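Local coordinates for protein MdcE (Pseudomonas aeruginosa, PDB 5VIP) that is named as the gamma subunit of a biotin-independent malonate decarboxylase and probably has transferase activity on malonyl groups carried by an acyl carrier protein, at residues H146-G150 against A250-L255; R24-W28 against V229-P235. One frame throughout, in Å; residues are numbered along the deposited sequence.

Interaction 1 (H146-G150 against A250-L255); sequences HPLIG and ALADIL
Pro147 meets three side chains of the 250-255 segment with one edge of its ring: CB lies 3.6 Å from Leu251 CD1 and 3.9 Å from Ile254 CG2, while CG lies 3.7 Å from Leu255 CD2. Two residues on, Ile149 faces the same helix. Its CD1 reaches Ala250 CB at 3.8 Å, and its CG1 lies 3.7 Å from Ile254 CD1, the two isoleucines crossing at a slant. Ile254 therefore touches both Pro147, just before the strand, and Ile149 on it, one with each branch: with CG1 anti to the carbonyl carbon (chi1 -66°), CD1 goes to Ile149 and CG2 is left for Pro147. No hydrogen bond links the segments, so the join is apolar packing of a helix on a sheet, as in an alpha/beta fold. Strand 148-152 runs parallel between strands 106-113 and 170-174, and the end of helix 237-254 lies against one side of it, the short segment axes 9.2 Å apart at closest and 141° between their directions. Further out, Ile172 of strand 170-174 touches both Ile149 and Ala250, and Tyr56 touches Leu251 and Leu255. At the helix end Asp253 forms a salt bridge with Arg170, while Leu148 N bonds to the Asn169 side chain.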
ATOM      1  N   HIS A 146      -4.383   5.918 -17.260  1.00 22.64           N
ATOM      2  CA  HIS A 146      -5.601   6.452 -16.655  1.00 24.36           C
ATOM      3  C   HIS A 146      -5.255   7.554 -15.667  1.00 23.91           C
ATOM      4  O   HIS A 146      -4.446   7.344 -14.763  1.00 21.41           O
ATOM      5  CB  HIS A 146      -6.397   5.362 -15.944  1.00 21.29           C
ATOM      6  CG  HIS A 146      -6.990   4.345 -16.868  1.00 25.24           C
ATOM      7  ND1 HIS A 146      -8.309   4.383 -17.266  1.00 27.30           N
ATOM      8  CD2 HIS A 146      -6.445   3.258 -17.467  1.00 24.87           C
ATOM      9  CE1 HIS A 146      -8.551   3.362 -18.072  1.00 27.72           C
ATOM     10  NE2 HIS A 146      -7.438   2.663 -18.207  1.00 25.25           N
ATOM     11  N   PRO A 147      -5.849   8.749 -15.841  1.00 20.74           N
ATOM     12  CA  PRO A 147      -5.643   9.750 -14.796  1.00 21.69           C
ATOM     13  C   PRO A 147      -6.346   9.309 -13.521  1.00 22.63           C
ATOM     14  O   PRO A 147      -7.539   9.000 -13.558  1.00 26.19           O
ATOM     15  CB  PRO A 147      -6.275  11.020 -15.383  1.00 25.13           C
ATOM     16  CG  PRO A 147      -6.319  10.774 -16.877  1.00 25.74           C
ATOM     17  CD  PRO A 147      -6.546   9.299 -17.017  1.00 25.54           C
ATOM     18  N   LEU A 148      -5.608   9.249 -12.417  1.00 18.48           N
ATOM     19  CA  LEU A 148      -6.202   8.966 -11.115  1.00 19.67           C
ATOM     20  C   LEU A 148      -6.166  10.199 -10.254  1.00 17.65           C
ATOM     21  O   LEU A 148      -5.102  10.797 -10.064  1.00 21.82           O
ATOM     22  CB  LEU A 148      -5.460   7.861 -10.367  1.00 20.10           C
ATOM     23  CG  LEU A 148      -5.741   6.393 -10.607  1.00 22.64           C
ATOM     24  CD1 LEU A 148      -5.446   6.041 -12.061  1.00 25.60           C
ATOM     25  CD2 LEU A 148      -4.835   5.607  -9.657  1.00 18.74           C
ATOM     26  N   ILE A 149      -7.318  10.553  -9.710  1.00 19.80           N
ATOM     27  CA  ILE A 149      -7.412  11.675  -8.793  1.00 19.98           C
ATOM     28  C   ILE A 149      -8.047  11.207  -7.508  1.00 19.28           C
ATOM     29  O   ILE A 149      -9.120  10.581  -7.522  1.00 15.98           O
ATOM     30  CB  ILE A 149      -8.244  12.848  -9.392  1.00 20.41           C
ATOM     31  CG1 ILE A 149      -7.603  13.341 -10.694  1.00 20.42           C
ATOM     32  CG2 ILE A 149      -8.337  13.979  -8.405  1.00 20.66           C
ATOM     33  CD1 ILE A 149      -8.517  14.191 -11.550  1.00 26.00           C
ATOM     34  N   GLY A 150      -7.392  11.513  -6.391  1.00 17.91           N
ATOM     35  CA  GLY A 150      -7.944  11.180  -5.091  1.00 16.31           C
ATOM     36  C   GLY A 150      -8.577  12.407  -4.450  1.00 19.82           C
ATOM     37  O   GLY A 150      -7.896  13.405  -4.223  1.00 19.12           O
ATOM     38  N   ALA A 250      -7.203  19.292 -12.358  1.00 26.76           N
ATOM     39  CA  ALA A 250      -6.298  18.197 -12.022  1.00 24.83           C
ATOM     40  C   ALA A 250      -6.156  17.265 -13.220  1.00 25.21           C
ATOM     41  O   ALA A 250      -5.056  16.877 -13.590  1.00 25.46           O
ATOM     42  CB  ALA A 250      -6.800  17.446 -10.793  1.00 26.06           C
ATOM     43  N   LEU A 251      -7.287  16.949 -13.842  1.00 25.50           N
ATOM     44  CA  LEU A 251      -7.334  16.094 -15.017  1.00 25.99           C
ATOM     45  C   LEU A 251      -6.508  16.682 -16.159  1.00 28.68           C
ATOM     46  O   LEU A 251      -5.690  15.993 -16.779  1.00 26.07           O
ATOM     47  CB  LEU A 251      -8.791  15.888 -15.441  1.00 24.49           C
ATOM     48  CG  LEU A 251      -9.073  15.039 -16.671  1.00 28.08           C
ATOM     49  CD1 LEU A 251      -8.409  13.685 -16.510  1.00 30.81           C
ATOM     50  CD2 LEU A 251     -10.577  14.879 -16.861  1.00 31.45           C
ATOM     51  N   ALA A 252      -6.720  17.970 -16.420  1.00 30.05           N
ATOM     52  CA  ALA A 252      -5.950  18.690 -17.426  1.00 30.13           C
ATOM     53  C   ALA A 252      -4.463  18.674 -17.102  1.00 25.71           C
ATOM     54  O   ALA A 252      -3.630  18.503 -17.993  1.00 32.11           O
ATOM     55  CB  ALA A 252      -6.455  20.139 -17.548  1.00 30.81           C
ATOM     56  N   ASP A 253      -4.134  18.844 -15.824  1.00 28.21           N
ATOM     57  CA  ASP A 253      -2.740  18.883 -15.377  1.00 29.06           C
ATOM     58  C   ASP A 253      -2.027  17.531 -15.532  1.00 30.44           C
ATOM     59  O   ASP A 253      -0.823  17.480 -15.784  1.00 28.90           O
ATOM     60  CB  ASP A 253      -2.672  19.351 -13.914  1.00 27.08           C
ATOM     61  CG  ASP A 253      -1.253  19.593 -13.450  1.00 36.17           C
ATOM     62  OD1 ASP A 253      -0.673  20.636 -13.819  1.00 40.31           O
ATOM     63  OD2 ASP A 253      -0.711  18.738 -12.722  1.00 30.36           O
ATOM     64  N   ILE A 254      -2.778  16.442 -15.388  1.00 25.86           N
ATOM     65  CA  ILE A 254      -2.220  15.092 -15.501  1.00 26.33           C
ATOM     66  C   ILE A 254      -1.980  14.680 -16.948  1.00 27.73           C
ATOM     67  O   ILE A 254      -0.906  14.181 -17.293  1.00 28.74           O
ATOM     68  CB  ILE A 254      -3.156  14.047 -14.849  1.00 23.28           C
ATOM     69  CG1 ILE A 254      -3.233  14.265 -13.346  1.00 19.94           C
ATOM     70  CG2 ILE A 254      -2.704  12.616 -15.175  1.00 24.37           C
ATOM     71  CD1 ILE A 254      -4.495  13.676 -12.707  1.00 20.58           C
ATOM     72  N   LEU A 255      -2.988  14.893 -17.791  1.00 28.19           N
ATOM     73  CA  LEU A 255      -2.996  14.358 -19.153  1.00 34.76           C
ATOM     74  C   LEU A 255      -1.737  14.698 -19.959  1.00 35.35           C
ATOM     75  O   LEU A 255      -1.310  15.852 -20.016  1.00 32.68           O
ATOM     76  CB  LEU A 255      -4.238  14.846 -19.896  1.00 31.10           C
ATOM     77  CG  LEU A 255      -5.545  14.171 -19.482  1.00 28.54           C
ATOM     78  CD1 LEU A 255      -6.750  14.938 -20.029  1.00 33.55           C
ATOM     79  CD2 LEU A 255      -5.561  12.726 -19.956  1.00 32.75           C
TER

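Interaction 2 (R24-W28 against V229-P235); sequences RGLAW and VETVEVP
Arg24 and Glu233 form a salt bridge across this contact, and the arginine can be followed outward from CB. CG, set anti to the carbonyl carbon (chi1 -68°), already lies 3.4 Å from Glu233 OE1. The chain then runs extended through CD, which passes near Val232 CG2, to NE, whose bonds to the two carboxylate oxygens are both weak. At the tip NH2 donates to Glu233 OE2 over 2.9 Å, reaching the syn side of that oxygen from out of the carboxylate plane; the two charged groups are turned 65° against each other, so the pairing is not a coplanar one. NH1 lies 3.4 Å from Val232 CG2, a methyl placed over one face of the guanidinium, offset toward the rim, and has its own salt bridge to Asp176 and a bond to Val153 O. The arginine's charge therefore has two carboxylate partners, Glu233 and Asp176. In the fold, this joins the start of helix 24-33 to the loop between strand 225-227 and helix 237-254. One turn later Trp28 NE1 donates to Val232 O over 2.8 Å, at an N-H...O angle of 156°. Pro235 lies over one face of the indole in a CH-pi contact, CB 3.7 Å from the centroid of the six-membered ring. Ala27 CB, from the same turn of helix, sits 3.2 Å from Glu233 O. Leu174 of strand 170-174 and Val243 of helix 237-254 also touch the indole.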
ATOM      1  N   ARG A  24     -19.842  11.044   4.597  1.00 25.88           N
ATOM      2  CA  ARG A  24     -19.428  12.072   3.643  1.00 23.41           C
ATOM      3  C   ARG A  24     -19.083  11.510   2.270  1.00 25.52           C
ATOM      4  O   ARG A  24     -19.354  12.148   1.256  1.00 22.43           O
ATOM      5  CB  ARG A  24     -18.214  12.837   4.163  1.00 26.82           C
ATOM      6  CG  ARG A  24     -18.473  13.696   5.355  1.00 27.73           C
ATOM      7  CD  ARG A  24     -17.322  14.648   5.506  1.00 28.32           C
ATOM      8  NE  ARG A  24     -17.402  15.424   6.732  1.00 35.36           N
ATOM      9  CZ  ARG A  24     -16.416  16.187   7.180  1.00 34.64           C
ATOM     10  NH1 ARG A  24     -15.275  16.257   6.497  1.00 30.63           N
ATOM     11  NH2 ARG A  24     -16.565  16.866   8.307  1.00 30.52           N
ATOM     12  N   GLY A  25     -18.460  10.330   2.231  1.00 20.53           N
ATOM     13  CA  GLY A  25     -18.130   9.727   0.954  1.00 20.54           C
ATOM     14  C   GLY A  25     -19.363   9.475   0.116  1.00 22.12           C
ATOM     15  O   GLY A  25     -19.376   9.735  -1.094  1.00 25.13           O
ATOM     16  N   LEU A  26     -20.410   8.965   0.760  1.00 21.44           N
ATOM     17  CA  LEU A  26     -21.668   8.695   0.074  1.00 23.43           C
ATOM     18  C   LEU A  26     -22.323   9.994  -0.397  1.00 22.27           C
ATOM     19  O   LEU A  26     -22.773  10.097  -1.538  1.00 24.41           O
ATOM     20  CB  LEU A  26     -22.621   7.930   0.989  1.00 26.96           C
ATOM     21  CG  LEU A  26     -23.954   7.510   0.377  1.00 27.32           C
ATOM     22  CD1 LEU A  26     -23.742   6.715  -0.913  1.00 27.06           C
ATOM     23  CD2 LEU A  26     -24.741   6.693   1.398  1.00 29.61           C
ATOM     24  N   ALA A  27     -22.360  10.982   0.493  1.00 25.30           N
ATOM     25  CA  ALA A  27     -22.918  12.299   0.181  1.00 26.71           C
ATOM     26  C   ALA A  27     -22.246  12.909  -1.041  1.00 26.83           C
ATOM     27  O   ALA A  27     -22.912  13.400  -1.948  1.00 24.93           O
ATOM     28  CB  ALA A  27     -22.779  13.219   1.369  1.00 25.18           C
ATOM     29  N   TRP A  28     -20.920  12.863  -1.079  1.00 23.85           N
ATOM     30  CA  TRP A  28     -20.205  13.456  -2.204  1.00 20.86           C
ATOM     31  C   TRP A  28     -20.275  12.612  -3.461  1.00 24.62           C
ATOM     32  O   TRP A  28     -20.265  13.155  -4.570  1.00 25.43           O
ATOM     33  CB  TRP A  28     -18.754  13.716  -1.828  1.00 23.54           C
ATOM     34  CG  TRP A  28     -18.613  14.987  -1.058  1.00 26.32           C
ATOM     35  CD1 TRP A  28     -18.738  15.148   0.289  1.00 27.00           C
ATOM     36  CD2 TRP A  28     -18.345  16.285  -1.598  1.00 25.64           C
ATOM     37  NE1 TRP A  28     -18.552  16.472   0.627  1.00 27.08           N
ATOM     38  CE2 TRP A  28     -18.308  17.189  -0.516  1.00 26.14           C
ATOM     39  CE3 TRP A  28     -18.125  16.771  -2.892  1.00 25.79           C
ATOM     40  CZ2 TRP A  28     -18.064  18.552  -0.686  1.00 26.82           C
ATOM     41  CZ3 TRP A  28     -17.887  18.131  -3.060  1.00 27.14           C
ATOM     42  CH2 TRP A  28     -17.856  19.001  -1.962  1.00 26.54           C
ATOM     43  N   VAL A 229     -14.839  24.463   1.601  1.00 22.49           N
ATOM     44  CA  VAL A 229     -16.227  24.246   1.201  1.00 25.60           C
ATOM     45  C   VAL A 229     -17.183  24.841   2.251  1.00 24.44           C
ATOM     46  O   VAL A 229     -16.821  24.962   3.425  1.00 24.16           O
ATOM     47  CB  VAL A 229     -16.534  22.732   0.991  1.00 27.66           C
ATOM     48  CG1 VAL A 229     -15.690  22.169  -0.151  1.00 24.61           C
ATOM     49  CG2 VAL A 229     -16.266  21.944   2.263  1.00 23.96           C
ATOM     50  N   GLU A 230     -18.397  25.203   1.834  1.00 28.07           N
ATOM     51  CA  GLU A 230     -19.373  25.802   2.762  1.00 30.23           C
ATOM     52  C   GLU A 230     -20.063  24.777   3.656  1.00 30.84           C
ATOM     53  O   GLU A 230     -20.187  24.979   4.871  1.00 31.80           O
ATOM     54  CB  GLU A 230     -20.452  26.593   2.004  1.00 31.52           C
ATOM     55  CG  GLU A 230     -19.948  27.414   0.840  1.00 33.73           C
ATOM     56  CD  GLU A 230     -21.082  27.950  -0.048  1.00 40.26           C
ATOM     57  OE1 GLU A 230     -22.243  28.005   0.420  1.00 40.88           O
ATOM     58  OE2 GLU A 230     -20.803  28.326  -1.215  1.00 41.12           O
ATOM     59  N   THR A 231     -20.561  23.706   3.041  1.00 28.83           N
ATOM     60  CA  THR A 231     -21.252  22.651   3.766  1.00 27.74           C
ATOM     61  C   THR A 231     -20.626  21.329   3.347  1.00 35.42           C
ATOM     62  O   THR A 231     -21.017  20.718   2.351  1.00 32.62           O
ATOM     63  CB  THR A 231     -22.770  22.628   3.492  1.00 32.33           C
ATOM     64  OG1 THR A 231     -22.999  22.604   2.082  1.00 33.39           O
ATOM     65  CG2 THR A 231     -23.457  23.861   4.083  1.00 34.90           C
ATOM     66  N   VAL A 232     -19.637  20.908   4.115  1.00 29.96           N
ATOM     67  CA  VAL A 232     -18.846  19.733   3.791  1.00 33.33           C
ATOM     68  C   VAL A 232     -19.672  18.437   3.833  1.00 35.43           C
ATOM     69  O   VAL A 232     -19.397  17.500   3.083  1.00 33.18           O
ATOM     70  CB  VAL A 232     -17.644  19.631   4.753  1.00 29.59           C
ATOM     71  CG1 VAL A 232     -18.118  19.455   6.187  1.00 32.06           C
ATOM     72  CG2 VAL A 232     -16.716  18.505   4.343  1.00 29.02           C
ATOM     73  N   GLU A 233     -20.696  18.392   4.686  1.00 34.23           N
ATOM     74  CA  GLU A 233     -21.479  17.171   4.868  1.00 35.90           C
ATOM     75  C   GLU A 233     -22.400  16.898   3.680  1.00 33.94           C
ATOM     76  O   GLU A 233     -22.592  15.752   3.282  1.00 36.94           O
ATOM     77  CB  GLU A 233     -22.298  17.245   6.159  1.00 35.93           C
ATOM     78  CG  GLU A 233     -21.508  17.633   7.400  1.00 38.27           C
ATOM     79  CD  GLU A 233     -20.414  16.631   7.769  1.00 45.03           C
ATOM     80  OE1 GLU A 233     -20.539  15.426   7.442  1.00 43.00           O
ATOM     81  OE2 GLU A 233     -19.430  17.056   8.411  1.00 41.49           O
ATOM     82  N   VAL A 234     -23.005  17.951   3.143  1.00 38.00           N
ATOM     83  CA  VAL A 234     -23.724  17.875   1.871  1.00 36.29           C
ATOM     84  C   VAL A 234     -23.380  19.111   1.068  1.00 35.14           C
ATOM     85  O   VAL A 234     -23.813  20.217   1.414  1.00 37.95           O
ATOM     86  CB  VAL A 234     -25.257  17.803   2.030  1.00 37.34           C
ATOM     87  CG1 VAL A 234     -25.859  17.060   0.845  1.00 39.23           C
ATOM     88  CG2 VAL A 234     -25.651  17.132   3.337  1.00 40.27           C
ATOM     89  N   PRO A 235     -22.601  18.936  -0.007  1.00 33.95           N
ATOM     90  CA  PRO A 235     -22.109  20.094  -0.752  1.00 34.26           C
ATOM     91  C   PRO A 235     -23.226  20.991  -1.262  1.00 35.40           C
ATOM     92  O   PRO A 235     -24.284  20.513  -1.678  1.00 34.83           O
ATOM     93  CB  PRO A 235     -21.352  19.465  -1.923  1.00 31.83           C
ATOM     94  CG  PRO A 235     -21.938  18.112  -2.060  1.00 31.45           C
ATOM     95  CD  PRO A 235     -22.242  17.670  -0.668  1.00 30.41           C
TER

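Interactions 1 and 2 involve the same helix, 237-254, at its two ends: interaction 1 uses its last residues and Leu255 just after them, whereas interaction 2 uses the loop running into its start. Their centres lie 22 Å apart and their nearest atoms about 11 Å, so they do not touch. Strand 170-174 touches both, with Arg170 and Ile172 at interaction 1 and Leu174 at interaction 2. The two differ in character. Interaction 1 is buried and has no hydrogen bond across its segments, with 266 Å² buried; interaction 2 lies at the surface, buries 423 Å² and adds a salt bridge and an indole hydrogen bond. Along the chain their segments alternate.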